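Long-range contacts in mRNA export factor (Human herpesvirus 1, PDB 4YXP), which regulates viral gene expression, inhibits cellular splicing and carries viral intronless mRNAs out of the nucleus, acting as a homodimer: residues Y86-A90 against P135-P141; I113-A117 against C231-I236; C163-R168 against H242-C246; L176-L182 against F193-R198. All coordinates share one frame; numbering follows the deposited sequence.

In the fold
The four contacts lie within the all-helical folded C-terminal part of the protein. Contacts 1 and 3 sit on opposite sides of the chain's centre, centres about 39 Å apart, with contacts 2 and 4 between them. Contact 1 closes before contacts 3 and 4 open, but its segments alternate with those of contact 2, as do those of contacts 2 and 3. Contact 4 is nested inside the loops of contacts 2 and 3. Contacts 1 and 2 meet helix 112-132 or the loop after it, while L165 and L176 pack contact 3 against contact 4. Helix 230-241 runs from contact 2 toward the zinc site of contact 3, and all four contacts touch the second subunit of the homodimer.

Contact 1: residues Y86-A90 against P135-P141; sequences YRTFA and PLRPQDP
Two aromatic side chains one helical turn apart, Y86 and F89, meet the 135-141 loop, one through its hydroxyl and the other through a ring face. The polar link is Y86 OH donating to P135 O at 2.7 Å. With CG anti to the backbone nitrogen (chi1 -179°), the phenol extends to the loop and the carbonyl oxygen lies at the ring edge, in its plane; the donor is tilted 18° from the carbonyl plane. The same hydroxyl oxygen rests 3.5 Å from P135 CD.

Apolar packing is centred on F89. P141 CD lies over one face of its ring, 3.7 Å from the centroid, in a CH-pi contact. Y268 of the second subunit meets this phenylalanine edge-to-face and also packs on P141.

The R137 chain, bent at chi3, lays its guanidinium against the helix, with A90 CB 3.8 Å above the plane, over its centre. R137 NH2 donates to a water at 2.6 Å, and this water also reaches F89 O and Q139 O through weak bonds. The cation-pi approach of the R137 guanidinium to the Y86 ring is long and at most weakly attractive.

D140 OD1 accepts from the backbone nitrogens of I142 and I143, and OD2 from W125 NE1. A type I turn from R137 to D140 places this aspartate as the N-cap of helix 141-144, packed against helix 75-91.

Contact 2: residues I113-A117 against C231-I236; sequences IEALA and CMAGLI
L116 fits as a knob into a hole formed by C231, M232, L235 and I236, the central feature of this buried helix-helix packing between 112-132 and 230-241. The short segments run at 133° to one another, their axes 9.2 Å apart. Each part of the leucine has its own neighbours: CB rests on the backbone and CB of M232, CD1 turns to I236 CG1 at 3.8 Å, and CD2 turns toward L235 and the carbonyl oxygen of C231. Around this knob, M232 extends with CG anti to the backbone nitrogen (chi1 180°) and bends at chi3, which brings its methyl against the other helix. There M232 CE lies 3.7 Å from both A117 CB and I113 O. I113 CD1 reaches I236 CD1, 4.2 Å away.

Farther out, the carboxylate of D120 accepts from the backbone nitrogens of C231 and M232, fastening the start of helix 230-241 to helix 112-132. L153 of helix 146-167 packs on L116. The second subunit adds Y270 against A117, F275 against M232 and I28 against I236, so the helix pair also contributes to the dimer interface. Packing is tightest where L116 CD2 meets L235 CD1, at 3.5 Å.

Contact 3: residues C163-R168 against H242-C246; sequences CYLKAR and HRQEC. With ZN (zinc ion), chain D.
C163, H242 and C246 point their side chains at one zinc ion, joining the end of helix 146-167 to the loop after helix 230-241. C163 SG and C246 SG each bind the metal at 2.3 Å, and H242 NE2 binds it at 2.1 Å. All three have the first side-chain atom beyond CB anti to the backbone nitrogen, which carries SG or the imidazole out from each backbone to the metal. C163 SG lies at the edge of the imidazole, in its plane.

Y164 approaches that ring from another direction, its edge turned to the H242 face in an offset edge-to-face pair with planes at 72° and centroids 5.7 Å apart. Y164 CA also lies over the face in a CH-pi contact. The tyrosine's far end is held by a hydrogen bond from OH to D187 OD2.

The nitrogen of the imidazole that does not bind zinc, H242 ND1, donates to E245 OE2 at 3.2 Å. OE2 accepts with its anti lone pair and lies 9° out of the imidazole plane, which helps fix the ring's rotation. E245 OE2 also sits over the centre of the R168 guanidinium, planes 65° apart; the salt bridge from R168 NH1 to E245 OE1, 3.0 Å, acts through charge alone because no N-H points at the oxygen. E245, itself facing R168, would probably polarise the imidazole. C251 supplies the fourth ligand, completing the protein's CHC2-type zinc finger.

Contact 4: residues L176-L182 against F193-R198; sequences LCSRRRL and FVILAR
The backbones approach at C177 and A197, CA atoms 5.5 Å apart, and slightly closer at R180 and V194, CA atoms 5.3 Å apart, where helix 173-179 ends and R180 turns out with positive phi (53°). This helix-helix packing, inside the zinc-finger region, sets the end of helix 173-179 and the chain leaving it on helix 188-204.

C177 and A197 fit closely, A197 CB lying 4.0 Å from C177 CA, while C177 SG touches F193 CB and stands oblique to the phenylalanine ring. V194 uses both branches: CG2 meets L176 CD2, and CG1 lies 3.5 Å from R181 O. R180 lays its aliphatic part along the helix, CG against A197 CB and CB against R198 CG, and its guanidinium returns to C177 O through a weak bond from NH1.

L182 crosses R198 at about a right angle, its CG 3.7 Å above the guanidinium plane and over the centre. Beside it, L182 CD2 touches I195 CD1. The R198 chain bends at chi3, turning the guanidinium back toward the segment 176-182. Its NE and NH2 donate to the carbonyls of T214 and A213, so bonds from NE, NH1 and NH2 fix the orientation of the group. D6 of the second subunit accepts from L182 N and makes a long, weak ion pair with R198 NH1. R198 NH1 donates to R180 O at 2.9 Å, N-H...O angle 149°, with the oxygen 8° from the guanidinium plane.

Contact 1: residues Y86-A90 against P135-P141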
loop_
_atom_site.group_PDB
_atom_site.type_symbol
_atom_site.label_atom_id
_atom_site.label_comp_id
_atom_site.label_asym_id
_atom_site.label_seq_id
_atom_site.Cartn_x
_atom_site.Cartn_y
_atom_site.Cartn_z
ATOM N N TYR B 86 -21.173 -15.163 -10.855
ATOM C CA TYR B 86 -21.086 -14.233 -11.976
ATOM C C TYR B 86 -22.466 -13.671 -12.278
ATOM O O TYR B 86 -22.639 -12.465 -12.448
ATOM C CB TYR B 86 -20.508 -14.952 -13.200
ATOM C CG TYR B 86 -20.330 -14.108 -14.444
ATOM C CD1 TYR B 86 -21.421 -13.713 -15.205
ATOM C CD2 TYR B 86 -19.064 -13.744 -14.880
ATOM C CE1 TYR B 86 -21.258 -12.952 -16.351
ATOM C CE2 TYR B 86 -18.892 -12.984 -16.026
ATOM C CZ TYR B 86 -19.991 -12.592 -16.756
ATOM O OH TYR B 86 -19.826 -11.843 -17.900
ATOM N N ARG B 87 -23.447 -14.568 -12.333
ATOM C CA ARG B 87 -24.824 -14.208 -12.630
ATOM C C ARG B 87 -25.390 -13.273 -11.557
ATOM O O ARG B 87 -26.117 -12.327 -11.858
ATOM C CB ARG B 87 -25.669 -15.485 -12.749
ATOM C CG ARG B 87 -26.912 -15.350 -13.598
ATOM C CD ARG B 87 -27.337 -16.695 -14.190
ATOM N NE ARG B 87 -27.701 -17.676 -13.166
ATOM C CZ ARG B 87 -27.033 -18.796 -12.893
ATOM N NH1 ARG B 87 -25.928 -19.124 -13.559
ATOM N NH2 ARG B 87 -27.479 -19.608 -11.943
ATOM N N THR B 88 -25.039 -13.537 -10.303
ATOM C CA THR B 88 -25.473 -12.707 -9.184
ATOM C C THR B 88 -24.877 -11.293 -9.272
ATOM O O THR B 88 -25.581 -10.299 -9.065
ATOM C CB THR B 88 -25.089 -13.365 -7.835
ATOM O OG1 THR B 88 -25.825 -14.588 -7.680
ATOM C CG2 THR B 88 -25.390 -12.446 -6.652
ATOM N N PHE B 89 -23.585 -11.203 -9.576
ATOM C CA PHE B 89 -22.940 -9.909 -9.791
ATOM C C PHE B 89 -23.642 -9.118 -10.889
ATOM O O PHE B 89 -24.030 -7.969 -10.688
ATOM C CB PHE B 89 -21.467 -10.082 -10.179
ATOM C CG PHE B 89 -20.565 -10.507 -9.049
ATOM C CD1 PHE B 89 -20.922 -10.313 -7.724
ATOM C CD2 PHE B 89 -19.343 -11.094 -9.325
ATOM C CE1 PHE B 89 -20.079 -10.703 -6.702
ATOM C CE2 PHE B 89 -18.498 -11.487 -8.309
ATOM C CZ PHE B 89 -18.865 -11.292 -6.995
ATOM N N ALA B 90 -23.790 -9.738 -12.055
ATOM C CA ALA B 90 -24.303 -9.052 -13.236
ATOM C C ALA B 90 -25.764 -8.650 -13.074
ATOM O O ALA B 90 -26.202 -7.639 -13.619
ATOM C CB ALA B 90 -24.136 -9.933 -14.466
ATOM N N PRO B 135 -17.995 -12.971 -20.754
ATOM C CA PRO B 135 -17.372 -11.646 -20.846
ATOM C C PRO B 135 -16.691 -11.185 -19.557
ATOM O O PRO B 135 -17.228 -11.405 -18.472
ATOM C CB PRO B 135 -18.555 -10.726 -21.173
ATOM C CG PRO B 135 -19.539 -11.601 -21.846
ATOM C CD PRO B 135 -19.407 -12.937 -21.181
ATOM N N LEU B 136 -15.525 -10.556 -19.689
ATOM C CA LEU B 136 -14.856 -9.899 -18.568
ATOM C C LEU B 136 -15.370 -8.464 -18.446
ATOM O O LEU B 136 -15.108 -7.632 -19.318
ATOM C CB LEU B 136 -13.335 -9.899 -18.760
ATOM C CG LEU B 136 -12.659 -11.258 -18.976
ATOM C CD1 LEU B 136 -11.194 -11.077 -19.346
ATOM C CD2 LEU B 136 -12.794 -12.124 -17.739
ATOM N N ARG B 137 -16.089 -8.176 -17.365
ATOM C CA ARG B 137 -16.760 -6.883 -17.209
ATOM C C ARG B 137 -16.090 -6.013 -16.134
ATOM O O ARG B 137 -15.827 -6.493 -15.034
ATOM C CB ARG B 137 -18.231 -7.097 -16.851
ATOM C CG ARG B 137 -18.936 -8.154 -17.705
ATOM C CD ARG B 137 -20.335 -8.468 -17.197
ATOM N NE ARG B 137 -20.366 -8.622 -15.741
ATOM C CZ ARG B 137 -20.990 -7.803 -14.893
ATOM N NH1 ARG B 137 -21.682 -6.754 -15.329
ATOM N NH2 ARG B 137 -20.932 -8.047 -13.591
ATOM N N PRO B 138 -15.824 -4.730 -16.441
ATOM C CA PRO B 138 -15.215 -3.851 -15.432
ATOM C C PRO B 138 -16.071 -3.626 -14.184
ATOM O O PRO B 138 -15.517 -3.296 -13.136
ATOM C CB PRO B 138 -15.026 -2.530 -16.186
ATOM C CG PRO B 138 -14.993 -2.904 -17.614
ATOM C CD PRO B 138 -15.923 -4.063 -17.752
ATOM N N GLN B 139 -17.385 -3.800 -14.301
ATOM C CA GLN B 139 -18.316 -3.529 -13.203
ATOM C C GLN B 139 -18.364 -4.709 -12.235
ATOM O O GLN B 139 -18.885 -4.605 -11.125
ATOM C CB GLN B 139 -19.720 -3.236 -13.742
ATOM C CG GLN B 139 -19.776 -2.147 -14.815
ATOM C CD GLN B 139 -19.334 -2.640 -16.189
ATOM O OE1 GLN B 139 -19.289 -3.846 -16.448
ATOM N NE2 GLN B 139 -18.995 -1.705 -17.071
ATOM N N ASP B 140 -17.832 -5.837 -12.689
ATOM C CA ASP B 140 -17.639 -7.024 -11.868
ATOM C C ASP B 140 -16.790 -6.655 -10.641
ATOM O O ASP B 140 -15.727 -6.068 -10.798
ATOM C CB ASP B 140 -16.976 -8.103 -12.738
ATOM C CG ASP B 140 -16.639 -9.368 -11.986
ATOM O OD1 ASP B 140 -15.987 -9.292 -10.924
ATOM O OD2 ASP B 140 -17.004 -10.452 -12.495
ATOM N N PRO B 141 -17.259 -6.970 -9.416
ATOM C CA PRO B 141 -16.491 -6.532 -8.238
ATOM C C PRO B 141 -15.052 -7.047 -8.174
ATOM O O PRO B 141 -14.181 -6.339 -7.664
ATOM C CB PRO B 141 -17.303 -7.089 -7.063
ATOM C CG PRO B 141 -18.693 -7.181 -7.580
ATOM C CD PRO B 141 -18.556 -7.555 -9.028
HETATM O O HOH W 1 -21.235 -6.348 -11.706
#

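Contact 2: residues I113-A117 against C231-I236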
loop_
_atom_site.group_PDB
_atom_site.type_symbol
_atom_site.label_atom_id
_atom_site.label_comp_id
_atom_site.label_asym_id
_atom_site.label_seq_id
_atom_site.Cartn_x
_atom_site.Cartn_y
_atom_site.Cartn_z
ATOM N N ILE B 113 0.574 -11.609 2.425
ATOM C CA ILE B 113 0.044 -12.917 2.053
ATOM C C ILE B 113 -1.390 -12.772 1.554
ATOM O O ILE B 113 -1.790 -13.426 0.588
ATOM C CB ILE B 113 0.122 -13.913 3.231
ATOM C CG1 ILE B 113 1.576 -14.131 3.657
ATOM C CG2 ILE B 113 -0.526 -15.254 2.855
ATOM C CD1 ILE B 113 2.474 -14.724 2.577
ATOM N N GLU B 114 -2.167 -11.917 2.209
ATOM C CA GLU B 114 -3.541 -11.674 1.782
ATOM C C GLU B 114 -3.571 -11.065 0.382
ATOM O O GLU B 114 -4.416 -11.423 -0.440
ATOM C CB GLU B 114 -4.258 -10.761 2.777
ATOM C CG GLU B 114 -4.589 -11.438 4.099
ATOM C CD GLU B 114 -5.095 -10.467 5.154
ATOM O OE1 GLU B 114 -4.860 -9.243 5.025
ATOM O OE2 GLU B 114 -5.729 -10.932 6.120
ATOM N N ALA B 115 -2.641 -10.155 0.109
ATOM C CA ALA B 115 -2.553 -9.526 -1.204
ATOM C C ALA B 115 -2.260 -10.561 -2.295
ATOM O O ALA B 115 -2.856 -10.523 -3.377
ATOM C CB ALA B 115 -1.481 -8.437 -1.201
ATOM N N LEU B 116 -1.339 -11.478 -2.011
ATOM C CA LEU B 116 -1.012 -12.539 -2.956
ATOM C C LEU B 116 -2.255 -13.363 -3.263
ATOM O O LEU B 116 -2.525 -13.694 -4.419
ATOM C CB LEU B 116 0.095 -13.442 -2.405
ATOM C CG LEU B 116 1.478 -12.808 -2.222
ATOM C CD1 LEU B 116 2.438 -13.805 -1.591
ATOM C CD2 LEU B 116 2.030 -12.309 -3.549
ATOM N N ALA B 117 -3.015 -13.680 -2.219
ATOM C CA ALA B 117 -4.239 -14.462 -2.370
ATOM C C ALA B 117 -5.261 -13.728 -3.233
ATOM O O ALA B 117 -5.983 -14.344 -4.023
ATOM C CB ALA B 117 -4.828 -14.781 -1.001
ATOM N N CYS B 231 0.670 -16.933 -8.282
ATOM C CA CYS B 231 1.110 -15.620 -7.803
ATOM C C CYS B 231 1.720 -15.747 -6.415
ATOM O O CYS B 231 2.811 -15.241 -6.153
ATOM C CB CYS B 231 -0.053 -14.624 -7.766
ATOM S SG CYS B 231 -0.732 -14.178 -9.377
ATOM N N MET B 232 1.001 -16.428 -5.529
ATOM C CA MET B 232 1.463 -16.652 -4.169
ATOM C C MET B 232 2.700 -17.551 -4.125
ATOM O O MET B 232 3.705 -17.207 -3.500
ATOM C CB MET B 232 0.345 -17.268 -3.331
ATOM C CG MET B 232 0.731 -17.544 -1.890
ATOM S SD MET B 232 -0.630 -18.233 -0.940
ATOM C CE MET B 232 -1.725 -16.817 -0.839
ATOM N N ALA B 233 2.629 -18.705 -4.779
ATOM C CA ALA B 233 3.743 -19.648 -4.750
ATOM C C ALA B 233 4.979 -19.042 -5.408
ATOM O O ALA B 233 6.097 -19.171 -4.903
ATOM C CB ALA B 233 3.360 -20.946 -5.440
ATOM N N GLY B 234 4.765 -18.372 -6.534
ATOM C CA GLY B 234 5.856 -17.845 -7.329
ATOM C C GLY B 234 6.591 -16.690 -6.678
ATOM O O GLY B 234 7.819 -16.634 -6.705
ATOM N N LEU B 235 5.845 -15.764 -6.088
ATOM C CA LEU B 235 6.452 -14.578 -5.500
ATOM C C LEU B 235 7.086 -14.902 -4.153
ATOM O O LEU B 235 8.120 -14.337 -3.803
ATOM C CB LEU B 235 5.417 -13.463 -5.361
ATOM C CG LEU B 235 4.989 -12.828 -6.688
ATOM C CD1 LEU B 235 3.899 -11.797 -6.461
ATOM C CD2 LEU B 235 6.171 -12.188 -7.419
ATOM N N ILE B 236 6.490 -15.821 -3.404
ATOM C CA ILE B 236 7.130 -16.309 -2.188
ATOM C C ILE B 236 8.464 -16.966 -2.544
ATOM O O ILE B 236 9.435 -16.850 -1.798
ATOM C CB ILE B 236 6.220 -17.286 -1.420
ATOM C CG1 ILE B 236 5.034 -16.530 -0.818
ATOM C CG2 ILE B 236 7.004 -18.008 -0.316
ATOM C CD1 ILE B 236 3.981 -17.427 -0.198
#

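Contact 3: residues C163-R168 against H242-C246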
loop_
_atom_site.group_PDB
_atom_site.type_symbol
_atom_site.label_atom_id
_atom_site.label_comp_id
_atom_site.label_asym_id
_atom_site.label_seq_id
_atom_site.Cartn_x
_atom_site.Cartn_y
_atom_site.Cartn_z
ATOM N N CYS B 163 16.097 -4.332 -7.096
ATOM C CA CYS B 163 17.285 -5.173 -7.204
ATOM C C CYS B 163 17.020 -6.435 -8.031
ATOM O O CYS B 163 17.821 -6.804 -8.888
ATOM C CB CYS B 163 17.787 -5.561 -5.814
ATOM S SG CYS B 163 19.359 -6.464 -5.828
ATOM N N TYR B 164 15.893 -7.093 -7.775
ATOM C CA TYR B 164 15.591 -8.373 -8.421
ATOM C C TYR B 164 15.439 -8.249 -9.939
ATOM O O TYR B 164 15.993 -9.051 -10.692
ATOM C CB TYR B 164 14.315 -8.976 -7.825
ATOM C CG TYR B 164 13.796 -10.190 -8.573
ATOM C CD1 TYR B 164 14.268 -11.465 -8.286
ATOM C CD2 TYR B 164 12.829 -10.058 -9.559
ATOM C CE1 TYR B 164 13.790 -12.577 -8.969
ATOM C CE2 TYR B 164 12.346 -11.160 -10.243
ATOM C CZ TYR B 164 12.828 -12.414 -9.942
ATOM O OH TYR B 164 12.346 -13.508 -10.624
ATOM N N LEU B 165 14.678 -7.257 -10.391
ATOM C CA LEU B 165 14.436 -7.090 -11.820
ATOM C C LEU B 165 15.727 -6.751 -12.557
ATOM O O LEU B 165 15.947 -7.200 -13.682
ATOM C CB LEU B 165 13.381 -6.008 -12.063
ATOM C CG LEU B 165 11.960 -6.379 -11.620
ATOM C CD1 LEU B 165 11.030 -5.183 -11.719
ATOM C CD2 LEU B 165 11.415 -7.542 -12.447
ATOM N N LYS B 166 16.588 -5.970 -11.915
ATOM C CA LYS B 166 17.874 -5.619 -12.505
ATOM C C LYS B 166 18.756 -6.853 -12.700
ATOM O O LYS B 166 19.483 -6.955 -13.688
ATOM C CB LYS B 166 18.599 -4.593 -11.635
ATOM C CG LYS B 166 18.846 -3.262 -12.329
ATOM C CD LYS B 166 19.856 -2.403 -11.577
ATOM C CE LYS B 166 21.260 -2.998 -11.640
ATOM N NZ LYS B 166 22.278 -2.114 -11.012
ATOM N N ALA B 167 18.692 -7.785 -11.754
ATOM C CA ALA B 167 19.485 -9.009 -11.830
ATOM C C ALA B 167 19.013 -9.904 -12.972
ATOM O O ALA B 167 19.805 -10.634 -13.570
ATOM C CB ALA B 167 19.421 -9.765 -10.512
ATOM N N ARG B 168 17.721 -9.844 -13.271
ATOM C CA ARG B 168 17.139 -10.675 -14.318
ATOM C C ARG B 168 17.210 -10.000 -15.685
ATOM O O ARG B 168 16.774 -10.567 -16.687
ATOM C CB ARG B 168 15.687 -11.014 -13.977
ATOM C CG ARG B 168 15.517 -11.764 -12.663
ATOM C CD ARG B 168 16.458 -12.953 -12.585
ATOM N NE ARG B 168 16.135 -13.856 -11.487
ATOM C CZ ARG B 168 16.751 -15.015 -11.269
ATOM N NH1 ARG B 168 17.727 -15.414 -12.077
ATOM N NH2 ARG B 168 16.391 -15.778 -10.244
ATOM N N HIS B 242 16.288 -15.289 -4.454
ATOM C CA HIS B 242 17.055 -14.178 -5.014
ATOM C C HIS B 242 18.363 -13.958 -4.249
ATOM O O HIS B 242 19.383 -13.592 -4.839
ATOM C CB HIS B 242 16.215 -12.897 -5.010
ATOM C CG HIS B 242 16.999 -11.655 -5.306
ATOM N ND1 HIS B 242 17.608 -11.430 -6.525
ATOM C CD2 HIS B 242 17.269 -10.567 -4.547
ATOM C CE1 HIS B 242 18.223 -10.263 -6.497
ATOM N NE2 HIS B 242 18.036 -9.717 -5.308
ATOM N N ARG B 243 18.336 -14.199 -2.942
ATOM C CA ARG B 243 19.510 -13.977 -2.098
ATOM C C ARG B 243 20.694 -14.863 -2.502
ATOM O O ARG B 243 21.838 -14.588 -2.123
ATOM C CB ARG B 243 19.156 -14.216 -0.626
ATOM C CG ARG B 243 18.765 -15.651 -0.290
ATOM C CD ARG B 243 18.050 -15.733 1.054
ATOM N NE ARG B 243 16.736 -15.090 1.024
ATOM C CZ ARG B 243 16.023 -14.774 2.103
ATOM N NH1 ARG B 243 16.487 -15.031 3.319
ATOM N NH2 ARG B 243 14.836 -14.199 1.966
ATOM N N GLN B 244 20.424 -15.914 -3.273
ATOM C CA GLN B 244 21.481 -16.807 -3.746
ATOM C C GLN B 244 22.305 -16.174 -4.869
ATOM O O GLN B 244 23.462 -16.534 -5.077
ATOM C CB GLN B 244 20.890 -18.132 -4.235
ATOM C CG GLN B 244 20.265 -18.989 -3.146
ATOM C CD GLN B 244 19.731 -20.308 -3.682
ATOM O OE1 GLN B 244 20.358 -20.948 -4.533
ATOM N NE2 GLN B 244 18.568 -20.719 -3.194
ATOM N N GLU B 245 21.703 -15.234 -5.595
ATOM C CA GLU B 245 22.379 -14.577 -6.711
ATOM C C GLU B 245 22.766 -13.138 -6.375
ATOM O O GLU B 245 23.393 -12.458 -7.185
ATOM C CB GLU B 245 21.486 -14.596 -7.959
ATOM C CG GLU B 245 20.295 -13.645 -7.899
ATOM C CD GLU B 245 19.375 -13.774 -9.099
ATOM O OE1 GLU B 245 19.748 -14.481 -10.060
ATOM O OE2 GLU B 245 18.279 -13.169 -9.075
ATOM N N CYS B 246 22.393 -12.685 -5.179
ATOM C CA CYS B 246 22.603 -11.299 -4.763
ATOM C C CYS B 246 23.469 -11.228 -3.505
ATOM O O CYS B 246 23.173 -11.883 -2.508
ATOM C CB CYS B 246 21.250 -10.622 -4.520
ATOM S SG CYS B 246 21.333 -8.888 -4.058
HETATM ZN ZN ZN D . 19.116 -8.218 -4.409
#

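Contact 4: residues L176-L182 against F193-R198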
loop_
_atom_site.group_PDB
_atom_site.type_symbol
_atom_site.label_atom_id
_atom_site.label_comp_id
_atom_site.label_asym_id
_atom_site.label_seq_id
_atom_site.Cartn_x
_atom_site.Cartn_y
_atom_site.Cartn_z
ATOM N N LEU B 176 7.534 -1.509 -16.466
ATOM C CA LEU B 176 6.670 -2.655 -16.752
ATOM C C LEU B 176 5.200 -2.248 -16.732
ATOM O O LEU B 176 4.436 -2.601 -17.633
ATOM C CB LEU B 176 6.902 -3.782 -15.738
ATOM C CG LEU B 176 8.204 -4.584 -15.834
ATOM C CD1 LEU B 176 8.327 -5.513 -14.639
ATOM C CD2 LEU B 176 8.271 -5.380 -17.132
ATOM N N CYS B 177 4.815 -1.502 -15.700
ATOM C CA CYS B 177 3.422 -1.119 -15.494
ATOM C C CYS B 177 3.006 0.048 -16.387
ATOM O O CYS B 177 1.816 0.350 -16.512
ATOM C CB CYS B 177 3.188 -0.757 -14.026
ATOM S SG CYS B 177 3.421 -2.143 -12.899
ATOM N N SER B 178 3.985 0.702 -17.000
ATOM C CA SER B 178 3.718 1.780 -17.941
ATOM C C SER B 178 3.599 1.239 -19.367
ATOM O O SER B 178 2.698 1.620 -20.116
ATOM C CB SER B 178 4.822 2.838 -17.868
ATOM O OG SER B 178 4.640 3.822 -18.866
ATOM N N ARG B 179 4.509 0.341 -19.733
ATOM C CA ARG B 179 4.540 -0.218 -21.082
ATOM C C ARG B 179 3.423 -1.237 -21.289
ATOM O O ARG B 179 2.799 -1.276 -22.351
ATOM C CB ARG B 179 5.903 -0.861 -21.351
ATOM C CG ARG B 179 7.043 0.148 -21.452
ATOM C CD ARG B 179 8.397 -0.509 -21.244
ATOM N NE ARG B 179 8.618 -1.634 -22.152
ATOM C CZ ARG B 179 9.229 -1.553 -23.332
ATOM N NH1 ARG B 179 9.701 -0.392 -23.778
ATOM N NH2 ARG B 179 9.370 -2.644 -24.073
ATOM N N ARG B 180 3.180 -2.056 -20.271
ATOM C CA ARG B 180 2.083 -3.023 -20.291
ATOM C C ARG B 180 2.124 -3.909 -21.538
ATOM O O ARG B 180 1.125 -4.048 -22.247
ATOM C CB ARG B 180 0.741 -2.290 -20.201
ATOM C CG ARG B 180 0.562 -1.500 -18.901
ATOM C CD ARG B 180 -0.833 -0.893 -18.777
ATOM N NE ARG B 180 -1.028 0.258 -19.660
ATOM C CZ ARG B 180 -0.778 1.522 -19.326
ATOM N NH1 ARG B 180 -0.315 1.826 -18.119
ATOM N NH2 ARG B 180 -0.994 2.492 -20.205
ATOM N N ARG B 181 3.284 -4.512 -21.790
ATOM C CA ARG B 181 3.487 -5.364 -22.960
ATOM C C ARG B 181 3.715 -6.813 -22.555
ATOM O O ARG B 181 4.547 -7.104 -21.698
ATOM C CB ARG B 181 4.681 -4.878 -23.787
ATOM C CG ARG B 181 4.502 -3.508 -24.404
ATOM C CD ARG B 181 5.726 -3.110 -25.210
ATOM N NE ARG B 181 5.777 -1.670 -25.448
ATOM C CZ ARG B 181 6.687 -1.065 -26.204
ATOM N NH1 ARG B 181 7.631 -1.770 -26.814
ATOM N NH2 ARG B 181 6.650 0.253 -26.355
ATOM N N LEU B 182 2.978 -7.722 -23.181
ATOM C CA LEU B 182 3.135 -9.142 -22.910
ATOM C C LEU B 182 4.563 -9.597 -23.191
ATOM O O LEU B 182 5.081 -10.490 -22.522
ATOM C CB LEU B 182 2.152 -9.954 -23.752
ATOM C CG LEU B 182 0.673 -9.644 -23.523
ATOM C CD1 LEU B 182 -0.174 -10.378 -24.544
ATOM C CD2 LEU B 182 0.249 -10.011 -22.104
ATOM N N PHE B 193 2.775 -8.271 -12.520
ATOM C CA PHE B 193 2.582 -6.829 -12.582
ATOM C C PHE B 193 2.130 -6.356 -13.965
ATOM O O PHE B 193 1.301 -5.454 -14.059
ATOM C CB PHE B 193 3.859 -6.121 -12.127
ATOM C CG PHE B 193 3.998 -6.091 -10.635
ATOM C CD1 PHE B 193 3.333 -5.130 -9.892
ATOM C CD2 PHE B 193 4.737 -7.055 -9.970
ATOM C CE1 PHE B 193 3.431 -5.111 -8.510
ATOM C CE2 PHE B 193 4.837 -7.042 -8.591
ATOM C CZ PHE B 193 4.184 -6.069 -7.861
ATOM N N VAL B 194 2.623 -6.980 -15.028
ATOM C CA VAL B 194 2.204 -6.605 -16.374
ATOM C C VAL B 194 0.729 -6.973 -16.594
ATOM O O VAL B 194 -0.048 -6.177 -17.126
ATOM C CB VAL B 194 3.101 -7.260 -17.441
ATOM C CG1 VAL B 194 2.525 -7.050 -18.845
ATOM C CG2 VAL B 194 4.504 -6.685 -17.370
ATOM N N ILE B 195 0.341 -8.176 -16.187
ATOM C CA ILE B 195 -1.032 -8.628 -16.406
ATOM C C ILE B 195 -2.007 -7.790 -15.585
ATOM O O ILE B 195 -3.017 -7.319 -16.107
ATOM C CB ILE B 195 -1.181 -10.128 -16.091
ATOM C CG1 ILE B 195 -0.359 -10.963 -17.076
ATOM C CG2 ILE B 195 -2.650 -10.555 -16.138
ATOM C CD1 ILE B 195 -0.749 -10.788 -18.546
ATOM N N LEU B 196 -1.717 -7.598 -14.305
ATOM C CA LEU B 196 -2.585 -6.786 -13.460
ATOM C C LEU B 196 -2.666 -5.348 -13.979
ATOM O O LEU B 196 -3.731 -4.735 -13.944
ATOM C CB LEU B 196 -2.099 -6.792 -12.008
ATOM C CG LEU B 196 -2.207 -8.104 -11.225
ATOM C CD1 LEU B 196 -1.796 -7.874 -9.780
ATOM C CD2 LEU B 196 -3.609 -8.698 -11.289
ATOM N N ALA B 197 -1.548 -4.811 -14.459
ATOM C CA ALA B 197 -1.534 -3.445 -14.979
ATOM C C ALA B 197 -2.389 -3.337 -16.239
ATOM O O ALA B 197 -3.115 -2.359 -16.423
ATOM C CB ALA B 197 -0.112 -2.992 -15.267
ATOM N N ARG B 198 -2.292 -4.339 -17.108
ATOM C CA ARG B 198 -3.082 -4.358 -18.332
ATOM C C ARG B 198 -4.566 -4.432 -17.994
ATOM O O ARG B 198 -5.367 -3.672 -18.527
ATOM C CB ARG B 198 -2.682 -5.538 -19.223
ATOM C CG ARG B 198 -1.362 -5.338 -19.950
ATOM C CD ARG B 198 -0.861 -6.629 -20.592
ATOM N NE ARG B 198 -1.747 -7.140 -21.637
ATOM C CZ ARG B 198 -1.672 -6.810 -22.925
ATOM N NH1 ARG B 198 -0.760 -5.946 -23.351
ATOM N NH2 ARG B 198 -2.520 -7.344 -23.796
#